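Side-chain contacts in glutathione s-transferase S2 (Nilaparvata lugens, PDB 5H5L), which makes prostaglandin D in a glutathione-requiring reaction and, as a sigma-class glutathione transferase, probably conjugates glutathione to electrophilic halides: residues 7-12 with 37-42; 71-76 with 83-88; 93-98 with 131-136. All coordinates share one frame; numbering follows the deposited sequence.

Contact 1 lies in the thioredoxin-like N-terminal domain, where 7-12 and 37-42 border the glutathione held by this chain. Contact 3 lies within the helical domain, with its centre about 29 Å from that of contact 1 and on the other side of the chain's centre. D97 of contact 3 reaches the glutathione of the second subunit, while D97 of that subunit is in turn hydrogen-bonded to the glutathione of contact 1. Contact 2 joins the two domains away from the ligand. It shares helix 82-106 with contact 3, their centres being about 17 Å apart and their nearest atoms about 5 Å, and both touch the second subunit.

Contact 1 of 3, residues 7-12 with 37-42; sequences TYFNFA and EQWPTI. With GSH (glutathione), chain E.
F9 drives the edge of its phenyl ring against the indole of W39, forming an edge-to-face (T-shaped) pair in which the phenyl and pyrrole-ring centroids lie 4.8 Å apart and the planes meet at 69°. The indole can be followed outward from its root. W39 CB lies in the plane of the F9 ring, at its edge, 3.7 Å from F9 CE1. With CG anti to the backbone N (chi1 173°), the indole extends away from its own helix and presents a face to the phenyl edge. W39 CG sits 3.6 Å from F9 CE1, and W39 CD2, at the ring fusion, comes within 3.5 Å of F9 CZ. That CZ stands 3.4 Å above the indole plane, over its centre, while W39 CE3 rests beside F9 CE1.

The pair joins the end of strand 4-9, which carries F9, to the start of the short helix 39-43, which carries W39, in the thioredoxin-like fold of the glutathione transferases. V51, from the loop ahead of strand 53-56, touches both side chains and also Y8.

Farther out, the indole meets glutathione. W39 CE2 lies 3.6 Å from CA3 of the ligand's glycyl part, and CZ2 flanks the same atom. At the edge, W39 NE1 donates a hydrogen bond to carboxylate oxygen O32, 3.0 Å away and fairly straight (159° at the hydrogen), with the acceptor in the indole plane. F9 contributes too, its CE2 touching ligand CB2 from the ring edge. On the neighbouring residue, Y8 OH accepts a hydrogen bond from L14 N and approaches the glutathione sulfur SG2 to 3.2 Å, with SG2 in the plane of the tyrosine ring.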
loop_
_atom_site.group_PDB
_atom_site.type_symbol
_atom_site.label_atom_id
_atom_site.label_comp_id
_atom_site.label_asym_id
_atom_site.label_seq_id
_atom_site.Cartn_x
_atom_site.Cartn_y
_atom_site.Cartn_z
ATOM N N THR B 7 -5.305 5.836 -17.821
ATOM C CA THR B 7 -4.043 6.074 -18.489
ATOM C C THR B 7 -2.992 5.191 -17.863
ATOM O O THR B 7 -2.733 5.289 -16.661
ATOM C CB THR B 7 -3.615 7.543 -18.385
ATOM O OG1 THR B 7 -4.627 8.370 -18.953
ATOM C CG2 THR B 7 -2.292 7.784 -19.082
ATOM N N TYR B 8 -2.349 4.377 -18.693
ATOM C CA TYR B 8 -1.225 3.567 -18.285
ATOM C C TYR B 8 -0.430 3.290 -19.556
ATOM O O TYR B 8 -0.814 3.704 -20.646
ATOM C CB TYR B 8 -1.688 2.278 -17.574
ATOM C CG TYR B 8 -0.552 1.494 -16.983
ATOM C CD1 TYR B 8 0.108 1.947 -15.853
ATOM C CD2 TYR B 8 -0.128 0.300 -17.551
ATOM C CE1 TYR B 8 1.163 1.245 -15.318
ATOM C CE2 TYR B 8 0.938 -0.409 -17.011
ATOM C CZ TYR B 8 1.569 0.068 -15.899
ATOM O OH TYR B 8 2.626 -0.613 -15.335
ATOM N N PHE B 9 0.705 2.634 -19.391
ATOM C CA PHE B 9 1.519 2.227 -20.514
ATOM C C PHE B 9 0.820 1.138 -21.329
ATOM O O PHE B 9 -0.203 0.561 -20.927
ATOM C CB PHE B 9 2.865 1.730 -20.020
ATOM C CG PHE B 9 3.709 2.785 -19.374
ATOM C CD1 PHE B 9 4.207 3.839 -20.108
ATOM C CD2 PHE B 9 4.032 2.702 -18.033
ATOM C CE1 PHE B 9 5.015 4.810 -19.514
ATOM C CE2 PHE B 9 4.837 3.669 -17.429
ATOM C CZ PHE B 9 5.322 4.722 -18.173
ATOM N N ASN B 10 1.390 0.859 -22.504
ATOM C CA ASN B 10 0.858 -0.173 -23.396
ATOM C C ASN B 10 1.450 -1.534 -23.020
ATOM O O ASN B 10 2.238 -2.136 -23.746
ATOM C CB ASN B 10 1.136 0.186 -24.856
ATOM C CG ASN B 10 0.030 -0.289 -25.808
ATOM O OD1 ASN B 10 -0.649 -1.294 -25.564
ATOM N ND2 ASN B 10 -0.147 0.440 -26.906
ATOM N N PHE B 11 1.103 -1.958 -21.805
ATOM C CA PHE B 11 1.200 -3.345 -21.368
ATOM C C PHE B 11 0.338 -3.514 -20.117
ATOM O O PHE B 11 -0.371 -2.594 -19.693
ATOM C CB PHE B 11 2.653 -3.770 -21.139
ATOM C CG PHE B 11 3.423 -2.928 -20.151
ATOM C CD1 PHE B 11 3.572 -3.339 -18.837
ATOM C CD2 PHE B 11 4.067 -1.766 -20.561
ATOM C CE1 PHE B 11 4.312 -2.585 -17.927
ATOM C CE2 PHE B 11 4.815 -1.001 -19.660
ATOM C CZ PHE B 11 4.935 -1.411 -18.342
ATOM N N ALA B 12 0.384 -4.715 -19.542
ATOM C CA ALA B 12 -0.460 -5.050 -18.402
ATOM C C ALA B 12 -0.018 -4.290 -17.160
ATOM O O ALA B 12 -0.676 -3.326 -16.764
ATOM C CB ALA B 12 -0.431 -6.562 -18.153
ATOM N N GLU B 37 7.957 5.753 -25.685
ATOM C CA GLU B 37 8.525 6.881 -26.417
ATOM C C GLU B 37 7.899 8.201 -25.978
ATOM O O GLU B 37 8.592 9.219 -25.886
ATOM C CB GLU B 37 8.328 6.659 -27.922
ATOM C CG GLU B 37 7.084 5.791 -28.255
ATOM C CD GLU B 37 6.838 5.550 -29.714
ATOM O OE1 GLU B 37 6.944 6.502 -30.519
ATOM O OE2 GLU B 37 6.524 4.382 -30.047
ATOM N N GLN B 38 6.598 8.197 -25.684
ATOM C CA GLN B 38 5.855 9.404 -25.345
ATOM C C GLN B 38 5.776 9.671 -23.840
ATOM O O GLN B 38 5.023 10.566 -23.430
ATOM C CB GLN B 38 4.428 9.322 -25.893
ATOM C CG GLN B 38 4.286 8.649 -27.248
ATOM C CD GLN B 38 4.975 9.410 -28.370
ATOM O OE1 GLN B 38 5.726 10.354 -28.128
ATOM N NE2 GLN B 38 4.722 8.995 -29.606
ATOM N N TRP B 39 6.524 8.923 -23.005
ATOM C CA TRP B 39 6.330 8.997 -21.551
ATOM C C TRP B 39 6.958 10.234 -20.915
ATOM O O TRP B 39 6.336 10.835 -20.032
ATOM C CB TRP B 39 6.879 7.750 -20.845
ATOM C CG TRP B 39 6.844 7.849 -19.312
ATOM C CD1 TRP B 39 7.904 7.712 -18.454
ATOM C CD2 TRP B 39 5.700 8.138 -18.487
ATOM N NE1 TRP B 39 7.487 7.878 -17.156
ATOM C CE2 TRP B 39 6.141 8.133 -17.146
ATOM C CE3 TRP B 39 4.351 8.382 -18.750
ATOM C CZ2 TRP B 39 5.277 8.372 -16.066
ATOM C CZ3 TRP B 39 3.488 8.609 -17.669
ATOM C CH2 TRP B 39 3.961 8.610 -16.348
ATOM N N PRO B 40 8.177 10.641 -21.286
ATOM C CA PRO B 40 8.692 11.907 -20.726
ATOM C C PRO B 40 7.729 13.072 -20.948
ATOM O O PRO B 40 7.654 13.978 -20.109
ATOM C CB PRO B 40 10.035 12.103 -21.447
ATOM C CG PRO B 40 10.417 10.738 -21.958
ATOM C CD PRO B 40 9.125 10.020 -22.229
ATOM N N THR B 41 6.954 13.041 -22.033
ATOM C CA THR B 41 5.905 14.039 -22.256
ATOM C C THR B 41 4.767 13.875 -21.267
ATOM O O THR B 41 4.324 14.850 -20.651
ATOM C CB THR B 41 5.352 13.933 -23.682
ATOM O OG1 THR B 41 6.370 14.313 -24.614
ATOM C CG2 THR B 41 4.090 14.822 -23.871
ATOM N N ILE B 42 4.265 12.647 -21.110
ATOM C CA ILE B 42 3.051 12.487 -20.339
ATOM C C ILE B 42 3.348 12.557 -18.846
ATOM O O ILE B 42 2.485 12.944 -18.067
ATOM C CB ILE B 42 2.362 11.170 -20.758
ATOM C CG1 ILE B 42 1.843 11.278 -22.199
ATOM C CG2 ILE B 42 1.208 10.817 -19.826
ATOM C CD1 ILE B 42 0.716 12.293 -22.350
HETATM N N1 GSH E . 2.142 2.817 -5.914
HETATM C CA1 GSH E . 1.865 3.130 -7.311
HETATM C C1 GSH E . 0.654 2.304 -7.775
HETATM O O11 GSH E . 0.424 1.174 -7.234
HETATM O O12 GSH E . -0.114 2.726 -8.692
HETATM C CB1 GSH E . 3.078 2.707 -8.185
HETATM C CG1 GSH E . 2.857 3.275 -9.578
HETATM C CD1 GSH E . 4.129 3.013 -10.447
HETATM O OE1 GSH E . 5.109 2.532 -9.986
HETATM N N2 GSH E . 4.081 3.381 -11.865
HETATM C CA2 GSH E . 5.251 3.121 -12.696
HETATM C C2 GSH E . 5.628 4.397 -13.426
HETATM O O2 GSH E . 4.821 5.250 -13.585
HETATM C CB2 GSH E . 4.853 2.085 -13.723
HETATM S SG2 GSH E . 4.301 0.578 -12.931
HETATM N N3 GSH E . 6.974 4.519 -13.963
HETATM C CA3 GSH E . 7.347 5.717 -14.708
HETATM C C3 GSH E . 8.174 6.642 -13.837
HETATM O O31 GSH E . 8.398 6.368 -12.636
HETATM O O32 GSH E . 8.622 7.676 -14.358
#

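Contact 2 of 3, residues 71-76 with 83-88; sequences LGKKAG and WEDLMI
K73 and D85 form a salt bridge across the interdomain connection, from helix 64-75 of the thioredoxin-like domain, capped by a Schellman motif at G76, to helix 82-106, which opens the helical domain. The close part is confined to the charged ends: K73 NZ comes 2.6 Å from D85 OD2 in a short hydrogen bond. The aliphatic part of K73 bends at chi2 (-76°), so that the two side chains approach each other from opposite directions. A78, in the loop between the helices, touches both side chains.

Around this pair the packing of the two segments is sparse. K73 and D85 are the closest in backbone terms, yet their CA atoms stay 10.0 Å apart, and only 72 Å² is buried in all. K73 remains partly exposed, whereas D85 is buried. The helices find their other neighbours elsewhere: L71 and A75 lie against helix 15-25, while W83, L86 and M87 pack on the second subunit.

Both carboxylate oxygens of D85 are engaged, OD1 accepting a hydrogen bond from G79 N in the loop and OD2 being met by K73 NZ on its syn side, 26° out of the carboxylate plane.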
loop_
_atom_site.group_PDB
_atom_site.type_symbol
_atom_site.label_atom_id
_atom_site.label_comp_id
_atom_site.label_asym_id
_atom_site.label_seq_id
_atom_site.Cartn_x
_atom_site.Cartn_y
_atom_site.Cartn_z
ATOM N N LEU B 71 -13.119 0.158 -6.834
ATOM C CA LEU B 71 -13.905 -0.639 -7.783
ATOM C C LEU B 71 -14.378 -1.954 -7.178
ATOM O O LEU B 71 -15.502 -2.401 -7.443
ATOM C CB LEU B 71 -13.101 -0.885 -9.029
ATOM C CG LEU B 71 -12.636 0.408 -9.675
ATOM C CD1 LEU B 71 -11.718 0.102 -10.804
ATOM C CD2 LEU B 71 -13.820 1.206 -10.169
ATOM N N GLY B 72 -13.590 -2.541 -6.290
ATOM C CA GLY B 72 -14.039 -3.749 -5.615
ATOM C C GLY B 72 -15.286 -3.507 -4.802
ATOM O O GLY B 72 -16.199 -4.341 -4.792
ATOM N N LYS B 73 -15.332 -2.378 -4.082
ATOM C CA LYS B 73 -16.549 -2.016 -3.360
ATOM C C LYS B 73 -17.705 -1.868 -4.330
ATOM O O LYS B 73 -18.802 -2.359 -4.079
ATOM C CB LYS B 73 -16.405 -0.693 -2.604
ATOM C CG LYS B 73 -15.504 -0.679 -1.390
ATOM C CD LYS B 73 -16.176 -1.335 -0.224
ATOM C CE LYS B 73 -15.206 -1.424 0.962
ATOM N NZ LYS B 73 -15.789 -2.235 2.084
ATOM N N LYS B 74 -17.477 -1.163 -5.439
ATOM C CA LYS B 74 -18.537 -0.986 -6.418
ATOM C C LYS B 74 -18.987 -2.317 -6.986
ATOM O O LYS B 74 -20.161 -2.465 -7.339
ATOM C CB LYS B 74 -18.088 -0.067 -7.556
ATOM C CG LYS B 74 -17.811 1.376 -7.111
ATOM C CD LYS B 74 -18.070 2.428 -8.142
ATOM C CE LYS B 74 -19.317 3.219 -7.762
ATOM N NZ LYS B 74 -19.047 4.278 -6.742
ATOM N N ALA B 75 -18.085 -3.297 -7.055
ATOM C CA ALA B 75 -18.358 -4.589 -7.688
ATOM C C ALA B 75 -18.956 -5.603 -6.738
ATOM O O ALA B 75 -19.282 -6.710 -7.167
ATOM C CB ALA B 75 -17.086 -5.167 -8.293
ATOM N N GLY B 76 -19.092 -5.272 -5.464
ATOM C CA GLY B 76 -19.450 -6.275 -4.477
ATOM C C GLY B 76 -18.385 -7.316 -4.206
ATOM O O GLY B 76 -18.716 -8.450 -3.828
ATOM N N TRP B 83 -13.533 -6.350 9.519
ATOM C CA TRP B 83 -12.571 -7.437 9.664
ATOM C C TRP B 83 -12.343 -8.127 8.334
ATOM O O TRP B 83 -11.204 -8.447 7.973
ATOM C CB TRP B 83 -13.043 -8.450 10.705
ATOM C CG TRP B 83 -12.075 -9.558 10.875
ATOM C CD1 TRP B 83 -12.132 -10.782 10.305
ATOM C CD2 TRP B 83 -10.860 -9.529 11.649
ATOM N NE1 TRP B 83 -11.039 -11.523 10.666
ATOM C CE2 TRP B 83 -10.244 -10.771 11.491
ATOM C CE3 TRP B 83 -10.249 -8.568 12.456
ATOM C CZ2 TRP B 83 -9.043 -11.101 12.124
ATOM C CZ3 TRP B 83 -9.057 -8.888 13.086
ATOM C CH2 TRP B 83 -8.468 -10.153 12.913
ATOM N N GLU B 84 -13.415 -8.350 7.580
ATOM C CA GLU B 84 -13.266 -8.992 6.282
ATOM C C GLU B 84 -12.457 -8.117 5.331
ATOM O O GLU B 84 -11.601 -8.627 4.595
ATOM C CB GLU B 84 -14.637 -9.336 5.691
ATOM C CG GLU B 84 -15.248 -10.530 6.355
ATOM C CD GLU B 84 -16.387 -11.116 5.568
ATOM O OE1 GLU B 84 -16.794 -10.523 4.542
ATOM O OE2 GLU B 84 -16.848 -12.192 5.992
ATOM N N ASP B 85 -12.679 -6.793 5.347
ATOM C CA ASP B 85 -11.826 -5.925 4.530
ATOM C C ASP B 85 -10.377 -5.951 5.005
ATOM O O ASP B 85 -9.453 -5.872 4.191
ATOM C CB ASP B 85 -12.343 -4.484 4.530
ATOM C CG ASP B 85 -13.490 -4.286 3.555
ATOM O OD1 ASP B 85 -13.440 -4.839 2.434
ATOM O OD2 ASP B 85 -14.441 -3.575 3.907
ATOM N N LEU B 86 -10.154 -6.022 6.319
ATOM C CA LEU B 86 -8.787 -6.139 6.815
ATOM C C LEU B 86 -8.116 -7.392 6.253
ATOM O O LEU B 86 -6.941 -7.368 5.890
ATOM C CB LEU B 86 -8.757 -6.177 8.330
ATOM C CG LEU B 86 -7.395 -6.278 9.012
ATOM C CD1 LEU B 86 -6.473 -5.122 8.641
ATOM C CD2 LEU B 86 -7.582 -6.344 10.540
ATOM N N MET B 87 -8.848 -8.491 6.176
ATOM C CA MET B 87 -8.276 -9.726 5.665
ATOM C C MET B 87 -7.888 -9.614 4.198
ATOM O O MET B 87 -6.911 -10.236 3.763
ATOM C CB MET B 87 -9.263 -10.871 5.881
ATOM C CG MET B 87 -9.547 -11.165 7.367
ATOM S SD MET B 87 -8.112 -11.708 8.293
ATOM C CE MET B 87 -7.560 -10.172 9.039
ATOM N N ILE B 88 -8.599 -8.814 3.433
ATOM C CA ILE B 88 -8.222 -8.564 2.045
ATOM C C ILE B 88 -7.014 -7.626 1.983
ATOM O O ILE B 88 -6.022 -7.905 1.300
ATOM C CB ILE B 88 -9.404 -7.951 1.274
ATOM C CG1 ILE B 88 -10.634 -8.875 1.210
ATOM C CG2 ILE B 88 -8.974 -7.606 -0.149
ATOM C CD1 ILE B 88 -11.904 -8.078 0.788
#

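Contact 3 of 3, residues 93-98 with 131-136; sequences DTFNDF and NKFNDH. With GSH (glutathione), chain C.
F133 projects from helix 111-139 onto helix 82-106 and carries the apolar contact between these two helices of the all-helical domain. Its CG is anti to the carbonyl carbon (chi1 -65°), which sends the ring toward T94 and F95. F133 CE1 meets the methyl T94 CG2 at 3.9 Å, in the ring plane and at its edge. F133 CZ reaches the backbone at F95 CA, 4.0 Å away, and F133 CE2 touches F95 CD1 at the edge of the F95 ring, near its plane, also at 4.0 Å. The side chains of F95 and F133 cross at about a right angle; F95 makes its edge-to-face pair with F156 instead.

Polar bonding lies outside this apolar patch. T94 OG1 is hydrogen-bonded to T90 O one turn back and to Q63 NE2 of the second subunit. D97 receives two hydrogen bonds from the amino nitrogen N1 of the glutathione held by that subunit: N1 lies 3.0 Å from D97 OD1 and 3.0 Å from D97 OD2. Q63 NE2 of the second subunit is a further partner of D97 OD2. With an alanine in place of D97, the ligand's amino group would probably be left without its carboxylate mate, and Q63 of the second subunit without one of its acceptors.

Helix 82-106 thus turns hydrocarbon toward its own domain and a carboxylate toward the neighbouring active site, which makes each glutathione site a product of both subunits.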
loop_
_atom_site.group_PDB
_atom_site.type_symbol
_atom_site.label_atom_id
_atom_site.label_comp_id
_atom_site.label_asym_id
_atom_site.label_seq_id
_atom_site.Cartn_x
_atom_site.Cartn_y
_atom_site.Cartn_z
ATOM N N ASP B 93 -1.354 -5.744 0.764
ATOM C CA ASP B 93 -0.200 -4.966 1.164
ATOM C C ASP B 93 1.033 -5.870 1.256
ATOM O O ASP B 93 2.134 -5.477 0.878
ATOM C CB ASP B 93 -0.451 -4.259 2.499
ATOM C CG ASP B 93 -1.223 -2.904 2.341
ATOM O OD1 ASP B 93 -1.572 -2.507 1.225
ATOM O OD2 ASP B 93 -1.453 -2.232 3.364
ATOM N N THR B 94 0.850 -7.101 1.724
ATOM C CA THR B 94 1.953 -8.044 1.768
ATOM C C THR B 94 2.413 -8.404 0.362
ATOM O O THR B 94 3.615 -8.445 0.091
ATOM C CB THR B 94 1.521 -9.270 2.571
ATOM O OG1 THR B 94 1.348 -8.844 3.928
ATOM C CG2 THR B 94 2.563 -10.365 2.527
ATOM N N PHE B 95 1.472 -8.662 -0.548
ATOM C CA PHE B 95 1.817 -8.886 -1.944
ATOM C C PHE B 95 2.592 -7.695 -2.504
ATOM O O PHE B 95 3.548 -7.859 -3.267
ATOM C CB PHE B 95 0.549 -9.126 -2.763
ATOM C CG PHE B 95 0.789 -9.324 -4.213
ATOM C CD1 PHE B 95 1.529 -10.391 -4.661
ATOM C CD2 PHE B 95 0.234 -8.462 -5.142
ATOM C CE1 PHE B 95 1.735 -10.575 -5.988
ATOM C CE2 PHE B 95 0.442 -8.646 -6.505
ATOM C CZ PHE B 95 1.175 -9.694 -6.930
ATOM N N ASN B 96 2.209 -6.481 -2.115
ATOM C CA ASN B 96 2.917 -5.324 -2.663
ATOM C C ASN B 96 4.323 -5.216 -2.075
ATOM O O ASN B 96 5.238 -4.807 -2.784
ATOM C CB ASN B 96 2.113 -4.048 -2.440
ATOM C CG ASN B 96 0.889 -3.954 -3.382
ATOM O OD1 ASN B 96 0.858 -4.552 -4.453
ATOM N ND2 ASN B 96 -0.104 -3.212 -2.972
ATOM N N ASP B 97 4.523 -5.644 -0.821
ATOM C CA ASP B 97 5.866 -5.748 -0.273
ATOM C C ASP B 97 6.686 -6.731 -1.096
ATOM O O ASP B 97 7.836 -6.456 -1.448
ATOM C CB ASP B 97 5.827 -6.231 1.174
ATOM C CG ASP B 97 5.438 -5.164 2.154
ATOM O OD1 ASP B 97 5.479 -3.965 1.807
ATOM O OD2 ASP B 97 5.092 -5.543 3.299
ATOM N N PHE B 98 6.097 -7.882 -1.427
ATOM C CA PHE B 98 6.773 -8.845 -2.301
ATOM C C PHE B 98 7.161 -8.199 -3.608
ATOM O O PHE B 98 8.316 -8.288 -4.048
ATOM C CB PHE B 98 5.886 -10.041 -2.604
ATOM C CG PHE B 98 6.330 -10.820 -3.822
ATOM C CD1 PHE B 98 7.485 -11.587 -3.782
ATOM C CD2 PHE B 98 5.624 -10.766 -4.997
ATOM C CE1 PHE B 98 7.903 -12.310 -4.901
ATOM C CE2 PHE B 98 6.030 -11.478 -6.111
ATOM C CZ PHE B 98 7.187 -12.253 -6.058
ATOM N N ASN B 131 5.085 -19.710 -0.766
ATOM C CA ASN B 131 4.654 -20.833 0.076
ATOM C C ASN B 131 3.596 -20.357 1.073
ATOM O O ASN B 131 2.586 -21.030 1.301
ATOM C CB ASN B 131 5.833 -21.458 0.828
ATOM C CG ASN B 131 6.671 -22.415 -0.026
ATOM O OD1 ASN B 131 6.159 -23.153 -0.854
ATOM N ND2 ASN B 131 7.959 -22.407 0.209
ATOM N N LYS B 132 3.796 -19.170 1.659
ATOM C CA LYS B 132 2.797 -18.651 2.590
ATOM C C LYS B 132 1.488 -18.313 1.881
ATOM O O LYS B 132 0.409 -18.617 2.400
ATOM C CB LYS B 132 3.354 -17.436 3.321
ATOM C CG LYS B 132 4.317 -17.826 4.463
ATOM C CD LYS B 132 5.349 -16.737 4.688
ATOM C CE LYS B 132 6.306 -17.086 5.804
ATOM N NZ LYS B 132 5.639 -17.102 7.152
ATOM N N PHE B 133 1.560 -17.649 0.714
ATOM C CA PHE B 133 0.353 -17.361 -0.060
ATOM C C PHE B 133 -0.366 -18.656 -0.403
ATOM O O PHE B 133 -1.597 -18.764 -0.294
ATOM C CB PHE B 133 0.695 -16.635 -1.373
ATOM C CG PHE B 133 1.281 -15.250 -1.217
ATOM C CD1 PHE B 133 1.190 -14.527 -0.037
ATOM C CD2 PHE B 133 1.929 -14.670 -2.293
ATOM C CE1 PHE B 133 1.736 -13.260 0.056
ATOM C CE2 PHE B 133 2.500 -13.426 -2.183
ATOM C CZ PHE B 133 2.383 -12.721 -1.011
ATOM N N ASN B 134 0.401 -19.635 -0.878
ATOM C CA ASN B 134 -0.152 -20.944 -1.233
ATOM C C ASN B 134 -0.885 -21.579 -0.042
ATOM O O ASN B 134 -2.041 -21.994 -0.158
ATOM C CB ASN B 134 0.998 -21.825 -1.726
ATOM C CG ASN B 134 0.537 -22.995 -2.582
ATOM O OD1 ASN B 134 -0.371 -22.898 -3.408
ATOM N ND2 ASN B 134 1.184 -24.111 -2.390
ATOM N N ASP B 135 -0.234 -21.614 1.119
ATOM C CA ASP B 135 -0.839 -22.163 2.331
ATOM C C ASP B 135 -2.045 -21.332 2.759
ATOM O O ASP B 135 -3.076 -21.869 3.181
ATOM C CB ASP B 135 0.255 -22.214 3.414
ATOM C CG ASP B 135 -0.259 -22.503 4.839
ATOM O OD1 ASP B 135 -0.327 -23.689 5.220
ATOM O OD2 ASP B 135 -0.505 -21.542 5.615
ATOM N N HIS B 136 -1.959 -20.014 2.599
ATOM C CA HIS B 136 -3.068 -19.155 3.005
ATOM C C HIS B 136 -4.281 -19.394 2.132
ATOM O O HIS B 136 -5.401 -19.515 2.636
ATOM C CB HIS B 136 -2.622 -17.696 2.939
ATOM C CG HIS B 136 -3.638 -16.730 3.430
ATOM N ND1 HIS B 136 -3.725 -16.358 4.749
ATOM C CD2 HIS B 136 -4.588 -16.023 2.770
ATOM C CE1 HIS B 136 -4.691 -15.464 4.886
ATOM N NE2 HIS B 136 -5.222 -15.232 3.697
HETATM N N1 GSH C . 4.488 -2.782 4.369
HETATM C CA1 GSH C . 4.886 -3.086 5.735
HETATM C C1 GSH C . 4.055 -2.279 6.730
HETATM O O11 GSH C . 3.795 -2.700 7.899
HETATM O O12 GSH C . 3.682 -1.141 6.339
HETATM C CB1 GSH C . 6.353 -2.616 5.926
HETATM C CG1 GSH C . 6.841 -3.210 7.236
HETATM C CD1 GSH C . 8.364 -2.959 7.375
HETATM O OE1 GSH C . 9.012 -2.506 6.498
HETATM N N2 GSH C . 8.900 -3.314 8.680
HETATM C CA2 GSH C . 10.291 -3.130 9.033
HETATM C C2 GSH C . 10.844 -4.420 9.632
HETATM O O2 GSH C . 10.151 -5.199 10.192
HETATM C CB2 GSH C . 10.337 -2.125 10.164
HETATM S SG2 GSH C . 9.562 -0.536 9.794
HETATM N N3 GSH C . 12.283 -4.600 9.554
HETATM C CA3 GSH C . 12.929 -5.744 10.164
HETATM C C3 GSH C . 13.228 -6.806 9.136
HETATM O O31 GSH C . 13.902 -7.790 9.522
HETATM O O32 GSH C . 12.813 -6.691 7.952
#